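Local coordinates for uncharacterized protein (Thermotoga maritima, PDB 1VMJ), which is an uncharacterised member of the YjbQ (UPF0047) family that may act as a thiamin phosphate synthase, at residues Phe30-Pro35 and Asn65-Gly70. Sequence-based numbering, arbitrary orientation.
Sequences FINITP and NDDEPG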
# COMPACT_ATOMS: atom_id res chain seq x y z
N PHE A 30 8.39 -0.66 -16.74
CA PHE A 30 7.03 -0.97 -16.33
C PHE A 30 6.46 -1.98 -17.31
O PHE A 30 6.55 -1.77 -18.53
CB PHE A 30 6.16 0.28 -16.30
CG PHE A 30 6.67 1.35 -15.37
CD1 PHE A 30 6.67 1.17 -14.00
CD2 PHE A 30 7.15 2.56 -15.88
CE1 PHE A 30 7.14 2.16 -13.16
CE2 PHE A 30 7.63 3.55 -15.03
CZ PHE A 30 7.62 3.36 -13.68
N ILE A 31 5.88 -3.04 -16.79
CA ILE A 31 5.29 -4.08 -17.62
C ILE A 31 3.83 -4.28 -17.25
O ILE A 31 3.53 -4.53 -16.10
CB ILE A 31 6.06 -5.40 -17.47
CG1 ILE A 31 7.51 -5.21 -17.92
CG2 ILE A 31 5.38 -6.52 -18.28
CD1 ILE A 31 8.37 -6.41 -17.74
N ASN A 32 2.93 -4.14 -18.22
CA ASN A 32 1.50 -4.37 -17.98
C ASN A 32 1.27 -5.87 -17.82
O ASN A 32 1.47 -6.65 -18.75
CB ASN A 32 0.64 -3.77 -19.11
CG ASN A 32 -0.81 -3.79 -18.80
OD1 ASN A 32 -1.29 -4.63 -18.04
ND2 ASN A 32 -1.55 -2.85 -19.41
N ILE A 33 0.85 -6.29 -16.63
CA ILE A 33 0.61 -7.71 -16.32
C ILE A 33 -0.88 -8.05 -16.18
O ILE A 33 -1.25 -9.17 -15.82
CB ILE A 33 1.38 -8.18 -15.05
CG1 ILE A 33 0.94 -7.45 -13.78
CG2 ILE A 33 2.86 -8.04 -15.33
CD1 ILE A 33 1.63 -8.04 -12.52
N THR A 34 -1.76 -7.09 -16.49
CA THR A 34 -3.17 -7.32 -16.36
C THR A 34 -3.65 -8.59 -17.05
O THR A 34 -4.39 -9.36 -16.43
CB THR A 34 -4.00 -6.11 -16.83
OG1 THR A 34 -3.42 -4.88 -16.37
CG2 THR A 34 -5.42 -6.23 -16.32
N PRO A 35 -3.25 -8.82 -18.31
CA PRO A 35 -3.73 -10.04 -18.96
C PRO A 35 -3.29 -11.34 -18.30
O PRO A 35 -3.99 -12.36 -18.38
CB PRO A 35 -3.19 -9.93 -20.38
CG PRO A 35 -2.89 -8.47 -20.57
CD PRO A 35 -2.46 -7.99 -19.23
N ASN A 65 -2.16 1.56 -12.26
CA ASN A 65 -2.33 2.91 -12.76
C ASN A 65 -2.61 2.87 -14.26
O ASN A 65 -3.04 1.86 -14.74
CB ASN A 65 -1.15 3.81 -12.36
CG ASN A 65 -1.62 5.23 -12.04
OD1 ASN A 65 -1.99 5.96 -12.96
ND2 ASN A 65 -1.74 5.56 -10.75
N ASP A 66 -2.37 3.96 -14.97
CA ASP A 66 -2.72 4.03 -16.39
C ASP A 66 -1.67 3.38 -17.27
O ASP A 66 -0.48 3.50 -17.01
CB ASP A 66 -2.80 5.51 -16.80
CG ASP A 66 -3.71 5.78 -18.00
OD1 ASP A 66 -4.32 4.87 -18.60
OD2 ASP A 66 -3.83 6.98 -18.32
N ASP A 67 -2.11 2.73 -18.34
CA ASP A 67 -1.20 2.30 -19.39
C ASP A 67 -1.16 3.37 -20.47
O ASP A 67 -1.87 3.32 -21.47
CB ASP A 67 -1.63 0.95 -19.98
CG ASP A 67 -0.52 0.26 -20.77
OD1 ASP A 67 0.60 0.83 -20.90
OD2 ASP A 67 -0.76 -0.86 -21.27
N GLU A 68 -0.34 4.38 -20.23
CA GLU A 68 -0.21 5.52 -21.13
C GLU A 68 1.27 5.90 -21.10
O GLU A 68 1.82 6.10 -20.03
CB GLU A 68 -1.10 6.67 -20.66
CG GLU A 68 -1.31 7.76 -21.67
CD GLU A 68 -0.17 8.75 -21.71
OE1 GLU A 68 0.17 9.31 -20.64
OE2 GLU A 68 0.39 8.98 -22.80
N PRO A 69 1.93 5.98 -22.26
CA PRO A 69 3.38 6.17 -22.28
C PRO A 69 3.85 7.47 -21.66
O PRO A 69 4.92 7.49 -21.05
CB PRO A 69 3.74 6.10 -23.77
CG PRO A 69 2.49 6.30 -24.50
CD PRO A 69 1.37 5.87 -23.62
N GLY A 70 3.10 8.55 -21.84
CA GLY A 70 3.44 9.83 -21.24
C GLY A 70 3.52 9.70 -19.74
O GLY A 70 4.47 10.16 -19.11
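Asn32 and Asp67 meet through a single hydrogen bond that ties an Asx turn, at the end of strand 29-32, to the loop leading into helix 69-82. The donor is Asn32 ND2, 2.8 Å from Asp67 OD2, and the bond is nearly straight, at 165° about the hydrogen. The carboxylate oxygen lies in the plane of the Asn32 amide, yet the amide nitrogen comes to it from above the carboxylate plane; the two flat groups are turned 65° apart. Both side chains extend with CG anti to the backbone N (chi1 -171° in Asn32), which carries their ends across a CA to CA separation of 7.3 Å.

The amide is held at both ends. Asn32 OD1 accepts from Thr34 N at 2.9 Å, closing the Asx turn, and from Thr34 OG1 at 2.7 Å, just where the chain enters helix 34-44. ND2 also bonds Gln130 OE1 on strand 130-135, which runs between 29-32 and 60-65 in a three-stranded antiparallel sheet. A leucine in place of Asn32 would probably leave Thr34 N without its side-chain acceptor and Asp67 without its amide mate, setting the carboxylate free to turn.

On either side of Asp67 in the chain, Asn65, which ends strand 60-65, and Glu68 reach a second subunit: Asn65 OD1 bonds His104 ND1 and Glu68 OE1 bonds His93 ND1 of that subunit, two residues of its sodium site. Glu68 also caps its own helix: Glu68 OE2 accepts from Gly70 N at 2.9 Å, from above the carboxylate plane.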